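Local atomic coordinates of LPXTG cell wall surface protein (PDB entry 4IGB), a protein that probably mediates adhesion as a cell-wall-linked surface protein of Streptococcus gordonii, this chain being its N-terminal part with the N1 and N2 domains. Residues F72-D77 / V114-L119; E125-S130 / N167-I172; A301-P304 / D310-Y313; K346-E351 / V372-T377. All blocks are in the same frame, centred on the assembly; numbering follows the deposited sequence.

Contact 1 (F72-D77 / V114-L119)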
# COMPACT_ATOMS: atom_id res chain seq x y z
N PHE B 72 -12.49 -10.97 -16.31
CA PHE B 72 -11.44 -11.86 -16.79
C PHE B 72 -11.70 -13.29 -16.33
O PHE B 72 -11.86 -13.56 -15.13
CB PHE B 72 -10.07 -11.41 -16.27
CG PHE B 72 -9.66 -10.05 -16.73
CD1 PHE B 72 -10.14 -8.91 -16.10
CD2 PHE B 72 -8.76 -9.90 -17.78
CE1 PHE B 72 -9.74 -7.65 -16.51
CE2 PHE B 72 -8.37 -8.64 -18.21
CZ PHE B 72 -8.85 -7.52 -17.57
N THR B 73 -11.74 -14.20 -17.29
CA THR B 73 -11.89 -15.61 -16.95
C THR B 73 -10.78 -16.42 -17.59
O THR B 73 -10.04 -15.92 -18.43
CB THR B 73 -13.26 -16.15 -17.42
OG1 THR B 73 -13.29 -16.20 -18.85
CG2 THR B 73 -14.40 -15.25 -16.89
N LEU B 74 -10.68 -17.68 -17.17
CA LEU B 74 -9.67 -18.61 -17.65
C LEU B 74 -10.34 -19.76 -18.40
O LEU B 74 -11.25 -20.40 -17.88
CB LEU B 74 -8.86 -19.15 -16.46
CG LEU B 74 -7.83 -18.18 -15.88
CD1 LEU B 74 -7.34 -18.65 -14.53
CD2 LEU B 74 -6.66 -17.98 -16.86
N LYS B 75 -9.89 -20.02 -19.62
CA LYS B 75 -10.39 -21.14 -20.42
C LYS B 75 -9.87 -22.48 -19.90
O LYS B 75 -8.66 -22.72 -19.92
CB LYS B 75 -9.96 -20.98 -21.87
CG LYS B 75 -10.41 -19.67 -22.49
CD LYS B 75 -9.68 -19.39 -23.80
CE LYS B 75 -10.18 -18.10 -24.42
NZ LYS B 75 -9.31 -17.61 -25.53
N VAL B 76 -10.77 -23.36 -19.48
CA VAL B 76 -10.33 -24.65 -18.96
C VAL B 76 -10.33 -25.75 -20.02
O VAL B 76 -11.00 -25.64 -21.04
CB VAL B 76 -11.15 -25.09 -17.72
CG1 VAL B 76 -11.06 -24.04 -16.64
CG2 VAL B 76 -12.59 -25.32 -18.09
N ASP B 77 -9.54 -26.79 -19.79
CA ASP B 77 -9.63 -27.98 -20.62
C ASP B 77 -10.77 -28.82 -20.04
O ASP B 77 -10.64 -29.39 -18.96
CB ASP B 77 -8.33 -28.77 -20.58
CG ASP B 77 -8.30 -29.91 -21.59
OD1 ASP B 77 -9.38 -30.49 -21.88
OD2 ASP B 77 -7.21 -30.22 -22.10
N VAL B 114 -2.40 -18.50 -11.30
CA VAL B 114 -3.72 -18.86 -10.80
C VAL B 114 -3.86 -20.36 -10.99
O VAL B 114 -3.64 -20.87 -12.08
CB VAL B 114 -4.85 -18.11 -11.55
CG1 VAL B 114 -6.25 -18.58 -11.05
CG2 VAL B 114 -4.68 -16.59 -11.40
N THR B 115 -4.20 -21.05 -9.91
CA THR B 115 -4.41 -22.48 -9.95
C THR B 115 -5.89 -22.78 -9.72
O THR B 115 -6.47 -22.35 -8.71
CB THR B 115 -3.59 -23.21 -8.85
OG1 THR B 115 -2.20 -22.87 -8.97
CG2 THR B 115 -3.77 -24.73 -8.97
N LEU B 116 -6.49 -23.50 -10.65
CA LEU B 116 -7.87 -23.97 -10.53
C LEU B 116 -7.85 -25.35 -9.90
O LEU B 116 -7.31 -26.30 -10.48
CB LEU B 116 -8.53 -24.05 -11.92
CG LEU B 116 -9.27 -22.83 -12.48
CD1 LEU B 116 -8.68 -21.51 -12.03
CD2 LEU B 116 -9.37 -22.88 -14.00
N HIS B 117 -8.42 -25.46 -8.71
CA HIS B 117 -8.55 -26.74 -8.01
C HIS B 117 -9.90 -27.38 -8.31
O HIS B 117 -10.94 -26.89 -7.86
CB HIS B 117 -8.38 -26.55 -6.49
CG HIS B 117 -7.00 -26.16 -6.08
ND1 HIS B 117 -6.04 -27.08 -5.73
CD2 HIS B 117 -6.40 -24.95 -5.99
CE1 HIS B 117 -4.92 -26.46 -5.42
NE2 HIS B 117 -5.11 -25.16 -5.57
N TYR B 118 -9.87 -28.46 -9.08
CA TYR B 118 -11.09 -29.18 -9.41
C TYR B 118 -11.84 -29.64 -8.15
O TYR B 118 -11.23 -30.22 -7.24
CB TYR B 118 -10.77 -30.37 -10.32
CG TYR B 118 -11.99 -31.06 -10.89
CD1 TYR B 118 -12.85 -30.37 -11.74
CD2 TYR B 118 -12.28 -32.38 -10.58
CE1 TYR B 118 -13.97 -30.98 -12.28
CE2 TYR B 118 -13.40 -33.00 -11.11
CZ TYR B 118 -14.24 -32.30 -11.96
OH TYR B 118 -15.35 -32.90 -12.49
N LEU B 119 -13.14 -29.37 -8.08
CA LEU B 119 -13.91 -29.64 -6.87
C LEU B 119 -14.38 -31.09 -6.72
O LEU B 119 -14.82 -31.49 -5.66
CB LEU B 119 -15.10 -28.70 -6.79
CG LEU B 119 -14.83 -27.31 -6.21
CD1 LEU B 119 -16.01 -26.40 -6.50
CD2 LEU B 119 -14.57 -27.40 -4.71
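Leu74 and Val114 face each other with their CA atoms 9.1 Å apart, and Val76 and Leu116 follow at 8.8 Å, so the two backbones keep their separation and advance in the same general sense. This is the spacing of a beta sandwich: strand 68-75 belongs to the six-stranded antiparallel sheet of the N-terminal domain and strand 103-118 to the eight-stranded one, and the side chains meet in the layer between them. Four apolar residues do all the touching. Leu74 reaches across with a single methyl, CD1, which rests 3.6 Å from CG1 of Val114. The latter branch is anti to the backbone N of its own residue (chi1 176°), and the two side chains pass at a slant. The same Leu74 CD1 also meets CD1 of Leu116 at 4.0 Å, bridging two neighbouring inward-facing residues of the other strand. Thr115, which lies between them, points its CB away from strand 68-75. Other residues pack on the pair: Leu74 also rests on Val47 and Phe138 of its own sheet, and Leu116 on Phe86. Val76 has already left the strand and continues the apolar layer beyond it, with Val136 and Met166 beside it. Its side chain meets that of Leu116 at about a right angle. Leu116 has an unusual second torsion, 32°, well away from a staggered position, and the fit here is close: CD2 of Leu116 stands 3.3 Å from CG1 of Val76, tighter than ordinary van der Waals contact.

Contact 2 (E125-S130 / N167-I172)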
# COMPACT_ATOMS: atom_id res chain seq x y z
N GLU B 125 -18.52 -31.88 -12.18
CA GLU B 125 -18.58 -32.78 -13.33
C GLU B 125 -19.57 -32.26 -14.37
O GLU B 125 -19.30 -32.25 -15.57
CB GLU B 125 -19.01 -34.17 -12.88
CG GLU B 125 -19.33 -35.14 -14.01
CD GLU B 125 -18.24 -36.17 -14.21
OE1 GLU B 125 -17.09 -35.91 -13.79
OE2 GLU B 125 -18.53 -37.25 -14.79
N SER B 126 -20.72 -31.83 -13.88
CA SER B 126 -21.80 -31.34 -14.72
C SER B 126 -21.31 -30.17 -15.57
O SER B 126 -21.50 -30.16 -16.79
CB SER B 126 -22.98 -30.94 -13.84
OG SER B 126 -24.06 -30.47 -14.61
N GLU B 127 -20.69 -29.18 -14.93
CA GLU B 127 -20.15 -28.01 -15.63
C GLU B 127 -19.11 -28.42 -16.68
O GLU B 127 -19.14 -27.96 -17.81
CB GLU B 127 -19.53 -27.02 -14.65
CG GLU B 127 -20.51 -26.43 -13.66
CD GLU B 127 -21.51 -25.48 -14.31
OE1 GLU B 127 -22.53 -25.96 -14.84
OE2 GLU B 127 -21.27 -24.26 -14.30
N MET B 128 -18.20 -29.31 -16.29
CA MET B 128 -17.16 -29.75 -17.22
C MET B 128 -17.75 -30.41 -18.45
O MET B 128 -17.26 -30.21 -19.57
CB MET B 128 -16.19 -30.70 -16.51
CG MET B 128 -15.31 -30.01 -15.48
SD MET B 128 -14.14 -28.86 -16.21
CE MET B 128 -12.83 -29.98 -16.69
N ASN B 129 -18.80 -31.20 -18.25
CA ASN B 129 -19.44 -31.90 -19.36
C ASN B 129 -20.46 -31.06 -20.14
O ASN B 129 -20.81 -31.41 -21.27
CB ASN B 129 -20.09 -33.19 -18.88
CG ASN B 129 -19.08 -34.21 -18.42
OD1 ASN B 129 -19.34 -34.99 -17.51
ND2 ASN B 129 -17.92 -34.20 -19.05
N SER B 130 -20.92 -29.97 -19.53
CA SER B 130 -21.94 -29.13 -20.17
C SER B 130 -21.53 -28.71 -21.58
O SER B 130 -20.36 -28.83 -21.96
CB SER B 130 -22.20 -27.87 -19.33
OG SER B 130 -21.23 -26.88 -19.62
N ASN B 167 -19.96 -22.54 -12.77
CA ASN B 167 -20.26 -22.32 -11.36
C ASN B 167 -19.85 -23.50 -10.51
O ASN B 167 -20.23 -24.64 -10.78
CB ASN B 167 -21.76 -22.06 -11.16
CG ASN B 167 -22.21 -20.77 -11.79
OD1 ASN B 167 -22.61 -20.75 -12.97
ND2 ASN B 167 -22.17 -19.68 -11.02
N LYS B 168 -19.08 -23.22 -9.47
CA LYS B 168 -18.77 -24.24 -8.48
C LYS B 168 -18.11 -25.45 -9.10
O LYS B 168 -18.39 -26.58 -8.70
CB LYS B 168 -20.05 -24.67 -7.75
CG LYS B 168 -20.75 -23.55 -7.02
CD LYS B 168 -22.14 -23.98 -6.56
CE LYS B 168 -22.88 -22.85 -5.89
NZ LYS B 168 -24.28 -23.24 -5.58
N ALA B 169 -17.24 -25.22 -10.07
CA ALA B 169 -16.48 -26.30 -10.71
C ALA B 169 -15.05 -26.41 -10.18
O ALA B 169 -14.52 -27.51 -10.00
CB ALA B 169 -16.47 -26.11 -12.21
N PHE B 170 -14.41 -25.26 -9.94
CA PHE B 170 -13.07 -25.23 -9.36
C PHE B 170 -13.04 -24.15 -8.30
O PHE B 170 -13.66 -23.10 -8.48
CB PHE B 170 -12.00 -24.85 -10.40
CG PHE B 170 -11.91 -25.77 -11.59
CD1 PHE B 170 -10.91 -26.73 -11.66
CD2 PHE B 170 -12.77 -25.65 -12.65
CE1 PHE B 170 -10.80 -27.56 -12.74
CE2 PHE B 170 -12.67 -26.48 -13.74
CZ PHE B 170 -11.68 -27.44 -13.79
N TRP B 171 -12.31 -24.37 -7.21
CA TRP B 171 -11.94 -23.23 -6.37
C TRP B 171 -10.60 -22.70 -6.87
O TRP B 171 -9.87 -23.43 -7.56
CB TRP B 171 -11.92 -23.56 -4.87
CG TRP B 171 -10.98 -24.68 -4.43
CD1 TRP B 171 -11.22 -26.02 -4.48
CD2 TRP B 171 -9.69 -24.52 -3.81
NE1 TRP B 171 -10.15 -26.71 -3.95
CE2 TRP B 171 -9.19 -25.81 -3.54
CE3 TRP B 171 -8.89 -23.41 -3.49
CZ2 TRP B 171 -7.94 -26.03 -2.96
CZ3 TRP B 171 -7.65 -23.63 -2.91
CH2 TRP B 171 -7.19 -24.93 -2.65
N ILE B 172 -10.29 -21.45 -6.58
CA ILE B 172 -9.11 -20.84 -7.16
C ILE B 172 -8.10 -20.41 -6.10
O ILE B 172 -8.45 -20.16 -4.94
CB ILE B 172 -9.47 -19.63 -8.05
CG1 ILE B 172 -9.94 -18.45 -7.18
CG2 ILE B 172 -10.50 -20.03 -9.10
CD1 ILE B 172 -10.31 -17.21 -7.98
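Asn167 meets Glu127 of helix 122-129 through its backbone: its N-H points at OE2 of Glu127, 2.6 Å away, in a short and nearly straight bond (166° at the hydrogen). The donor reaches the carboxylate oxygen from the anti side, 18° out of the carboxylate plane. A bend in the Glu127 chain at its second torsion turns the acid toward the backbone of Asn167. Asn167 is held at other points too, since its ND2 bonds to the carbonyl of Glu58 and its O receives NE2 of Gln123, one helical turn before Glu127. Beyond Lys168, Ala169 turns its methyl to the helix, where its CB packs 4.0 Å from CB of Glu127. Phe170 then opens strand 170-182. Here the helix answers with Met128, whose doubly bent chain carries SD to the rim of the ring: SD is 3.7 Å from CZ of Phe170, and its line to the ring centroid is 73° off the ring normal, a Met-aromatic contact at the edge. The ring of Tyr118 packs edge-to-face with Phe170, and Leu116 touches it too. The chemistry is thus split along the loop, polar at Asn167 and apolar from Ala169 on. Glu127 is buried, and the short N-H bond would help to pay for placing its carboxylate there, probably stabilising the ionised form, while the sulfur and the ring meet through dispersion at the ring edge.

Contact 3 (A301-P304 / D310-Y313)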
# COMPACT_ATOMS: atom_id res chain seq x y z
N ALA B 301 16.89 34.22 0.13
CA ALA B 301 16.63 33.69 -1.21
C ALA B 301 17.88 33.79 -2.08
O ALA B 301 18.00 33.09 -3.08
CB ALA B 301 15.48 34.44 -1.87
N GLU B 302 18.79 34.66 -1.69
CA GLU B 302 19.99 34.90 -2.48
C GLU B 302 21.10 35.42 -1.59
O GLU B 302 20.85 36.09 -0.59
CB GLU B 302 19.70 35.87 -3.63
CG GLU B 302 19.86 37.35 -3.30
CD GLU B 302 18.67 37.96 -2.55
OE1 GLU B 302 17.86 37.21 -1.96
OE2 GLU B 302 18.55 39.21 -2.57
N ILE B 303 22.33 35.09 -1.94
CA ILE B 303 23.49 35.56 -1.21
C ILE B 303 24.62 35.82 -2.19
O ILE B 303 24.63 35.27 -3.30
CB ILE B 303 24.00 34.50 -0.23
CG1 ILE B 303 24.24 33.19 -0.98
CG2 ILE B 303 23.03 34.30 0.91
CD1 ILE B 303 25.10 32.21 -0.24
N PRO B 304 25.57 36.68 -1.80
CA PRO B 304 26.84 36.77 -2.51
C PRO B 304 27.56 35.44 -2.44
O PRO B 304 27.53 34.76 -1.41
CB PRO B 304 27.62 37.83 -1.72
CG PRO B 304 26.95 37.89 -0.38
CD PRO B 304 25.51 37.62 -0.66
N ASP B 310 25.51 33.45 6.09
CA ASP B 310 24.47 32.68 6.77
C ASP B 310 23.40 32.20 5.80
O ASP B 310 22.98 32.93 4.90
CB ASP B 310 23.80 33.51 7.86
CG ASP B 310 24.68 33.69 9.06
OD1 ASP B 310 25.69 32.95 9.18
OD2 ASP B 310 24.36 34.57 9.90
N VAL B 311 22.97 30.96 5.98
CA VAL B 311 21.74 30.52 5.34
C VAL B 311 21.01 29.65 6.37
O VAL B 311 21.59 28.75 6.97
CB VAL B 311 21.96 29.79 3.98
CG1 VAL B 311 23.24 30.28 3.30
CG2 VAL B 311 21.98 28.30 4.16
N THR B 312 19.74 29.97 6.58
CA THR B 312 18.97 29.39 7.65
C THR B 312 17.77 28.67 7.09
O THR B 312 17.00 29.25 6.32
CB THR B 312 18.49 30.48 8.63
OG1 THR B 312 19.61 31.25 9.06
CG2 THR B 312 17.79 29.88 9.84
N TYR B 313 17.60 27.41 7.48
CA TYR B 313 16.49 26.60 7.00
C TYR B 313 15.45 26.39 8.10
O TYR B 313 15.78 26.00 9.20
CB TYR B 313 17.01 25.25 6.51
CG TYR B 313 17.93 25.33 5.30
CD1 TYR B 313 17.42 25.63 4.04
CD2 TYR B 313 19.29 25.11 5.41
CE1 TYR B 313 18.25 25.71 2.92
CE2 TYR B 313 20.14 25.18 4.30
CZ TYR B 313 19.60 25.49 3.06
OH TYR B 313 20.42 25.56 1.95
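Ile303 and Val311 are the apolar pair next to the turn of a beta hairpin, strands 295-304 and 310-317, in the N2 domain, a beta-rich module of the adhesin class. Their CA atoms are 8.4 Å apart, too far for direct backbone pairing. The hairpin is still joined further in, where Thr312 bonds with Asp299, but here its arms have splayed and taken other neighbours: Ile303 pairs by backbone with Ala430 and Leu432, and Val311 with Thr395. The closer packing is all on the Ile303 side chain. With chi1 at 54°, CG1 lies between the backbone N and the carbonyl carbon, and a nearly extended second torsion (163°) carries CD1 out toward the other arm. There it comes 4.4 Å from CG1 of Val311, an ordinary and fairly relaxed apolar approach. The CG2 branch heads instead for the main chain of the second strand and stops 4.2 Å from O of Asp310. Both residues are nevertheless buried; around Ile303, strands 427-432 and 389-397 supply Thr429, Leu431 and Thr397. The solvent side is quite different. Asp310 is exposed, its CB directed away from the first arm, and its carboxylate has a long, weak ion pair with Lys346. Glu302, on the first arm, is likewise exposed and poorly ordered. Val311 sits between the two regimes: its side chain joins the apolar cluster at an unusual first torsion of -27°, while its carbonyl O accepts a hydrogen bond from Thr395 OG1.

Contact 4 (K346-E351 / V372-T377)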
# COMPACT_ATOMS: atom_id res chain seq x y z
N LYS B 346 25.91 24.69 11.34
CA LYS B 346 26.29 25.34 12.61
C LYS B 346 25.56 24.76 13.83
O LYS B 346 26.21 24.27 14.76
CB LYS B 346 26.09 26.85 12.52
CG LYS B 346 27.09 27.51 11.58
CD LYS B 346 26.67 28.93 11.22
CE LYS B 346 26.59 29.86 12.42
NZ LYS B 346 26.38 31.26 11.94
N GLU B 347 24.23 24.82 13.83
CA GLU B 347 23.44 24.29 14.94
C GLU B 347 21.99 24.32 14.52
O GLU B 347 21.67 24.84 13.46
CB GLU B 347 23.61 25.18 16.17
CG GLU B 347 23.19 26.60 15.89
CD GLU B 347 23.41 27.54 17.06
OE1 GLU B 347 24.57 27.91 17.31
OE2 GLU B 347 22.42 27.91 17.72
N LEU B 348 21.12 23.77 15.36
CA LEU B 348 19.68 23.80 15.08
C LEU B 348 18.88 23.84 16.37
O LEU B 348 19.38 23.48 17.44
CB LEU B 348 19.27 22.56 14.28
CG LEU B 348 19.41 21.23 15.01
CD1 LEU B 348 18.26 21.01 15.98
CD2 LEU B 348 19.45 20.09 14.01
N LYS B 349 17.61 24.21 16.26
CA LYS B 349 16.69 24.15 17.39
C LYS B 349 15.38 23.51 16.94
O LYS B 349 15.04 23.55 15.75
CB LYS B 349 16.44 25.55 17.98
CG LYS B 349 15.57 26.45 17.11
CD LYS B 349 15.23 27.78 17.80
CE LYS B 349 14.63 28.78 16.80
NZ LYS B 349 14.42 30.16 17.37
N VAL B 350 14.67 22.92 17.88
CA VAL B 350 13.44 22.19 17.60
C VAL B 350 12.33 22.74 18.48
O VAL B 350 12.49 22.83 19.69
CB VAL B 350 13.61 20.70 17.92
CG1 VAL B 350 12.37 19.91 17.50
CG2 VAL B 350 14.88 20.13 17.24
N GLU B 351 11.21 23.13 17.87
CA GLU B 351 10.08 23.70 18.61
C GLU B 351 8.81 22.96 18.23
O GLU B 351 8.69 22.46 17.12
CB GLU B 351 9.86 25.16 18.23
CG GLU B 351 11.05 26.07 18.43
CD GLU B 351 10.86 27.43 17.79
OE1 GLU B 351 10.83 27.51 16.54
OE2 GLU B 351 10.73 28.43 18.53
N VAL B 372 22.54 15.75 8.63
CA VAL B 372 22.17 15.96 10.02
C VAL B 372 20.78 15.41 10.30
O VAL B 372 19.80 15.79 9.65
CB VAL B 372 22.23 17.44 10.42
CG1 VAL B 372 21.67 17.63 11.83
CG2 VAL B 372 23.65 17.94 10.33
N THR B 373 20.69 14.50 11.27
CA THR B 373 19.45 13.78 11.51
C THR B 373 18.91 14.05 12.90
O THR B 373 19.60 13.87 13.90
CB THR B 373 19.63 12.27 11.32
OG1 THR B 373 19.96 12.01 9.95
CG2 THR B 373 18.35 11.51 11.67
N VAL B 374 17.66 14.50 12.97
CA VAL B 374 17.00 14.68 14.25
C VAL B 374 16.08 13.50 14.52
O VAL B 374 15.26 13.15 13.68
CB VAL B 374 16.20 15.98 14.30
CG1 VAL B 374 15.38 16.05 15.59
CG2 VAL B 374 17.14 17.17 14.18
N LYS B 375 16.22 12.90 15.70
CA LYS B 375 15.41 11.76 16.09
C LYS B 375 14.66 12.11 17.36
O LYS B 375 15.28 12.43 18.38
CB LYS B 375 16.30 10.54 16.37
CG LYS B 375 17.30 10.22 15.25
CD LYS B 375 18.13 8.98 15.57
CE LYS B 375 19.21 8.75 14.51
NZ LYS B 375 19.74 7.36 14.55
N MET B 376 13.33 12.06 17.29
CA MET B 376 12.52 12.30 18.48
C MET B 376 12.75 11.12 19.40
O MET B 376 12.89 10.00 18.92
CB MET B 376 11.04 12.45 18.13
CG MET B 376 10.79 13.41 16.97
SD MET B 376 11.64 15.00 17.17
CE MET B 376 10.81 15.70 18.61
N THR B 377 12.81 11.36 20.70
CA THR B 377 13.02 10.29 21.67
C THR B 377 11.75 9.48 21.92
O THR B 377 10.64 9.95 21.64
CB THR B 377 13.45 10.84 23.03
OG1 THR B 377 12.43 11.72 23.52
CG2 THR B 377 14.76 11.60 22.92
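Leu348, Val350, Val372 and Val374 form the apolar interface between strand 343-352 and strand 371-376, which run in nearly the same direction (24° between the short segments) with axes 10.1 Å apart. That distance belongs to strands packed face to face across a beta sandwich, here the N2 domain. The van der Waals contacts centre on one methyl. CD2 of Leu348 is 3.7 Å from CG2 of Val374 and 4.0 Å from CG1 of Val372, so it straddles two successive inward residues of the opposite strand. Its side chain slides past Val372 in the opposite direction but meets Val374 at a slant. One residue pair on, Val350 CG2 approaches Val374 CG1 at a looser 4.4 Å; in Val374 the two branches therefore serve different partners, the N-CA-CB-CG1 torsion being anti (chi1 173°). Ile365 and Tyr393 also cover Leu348. Backbone pairing lies within the sheets: Lys346 and Glu347 both face Lys394 in a classic beta bulge next to Leu348. Polar side chains work off the interface. Lys375 makes a salt bridge with Glu366, and Thr377, at the N-cap of helix 378-382, accepts the backbone N-H of Tyr380. With only hydrocarbon meeting hydrocarbon between the two segments, their hold on each other comes from burial and shape, and direction-dependent bonds are left to the sheets and the helix start.

How the contacts relate
From the N terminus, contact 1 closes a mostly strand-built excursion of 36 residues between its segments and joins the six- and eight-stranded antiparallel sheets of the N-terminal domain. Contact 2 opens just after it and closes an equally long one, setting helix 122-129 against the start of strand 170-182. Strands 103-118 and 170-182 are neighbours in one sheet, so the two contacts adjoin through probable backbone bonds, His117 to Trp171 and Leu119 to Ala169. About 65 Å from contact 1, centre to centre, contact 3 spans a five-residue hairpin turn in the N2 domain. Contact 4 brackets 20 residues, half of them strand, in the same domain; the long, weak Asp310-Lys346 ion pair connects it to contact 3. All four are in series; none nests or crosses.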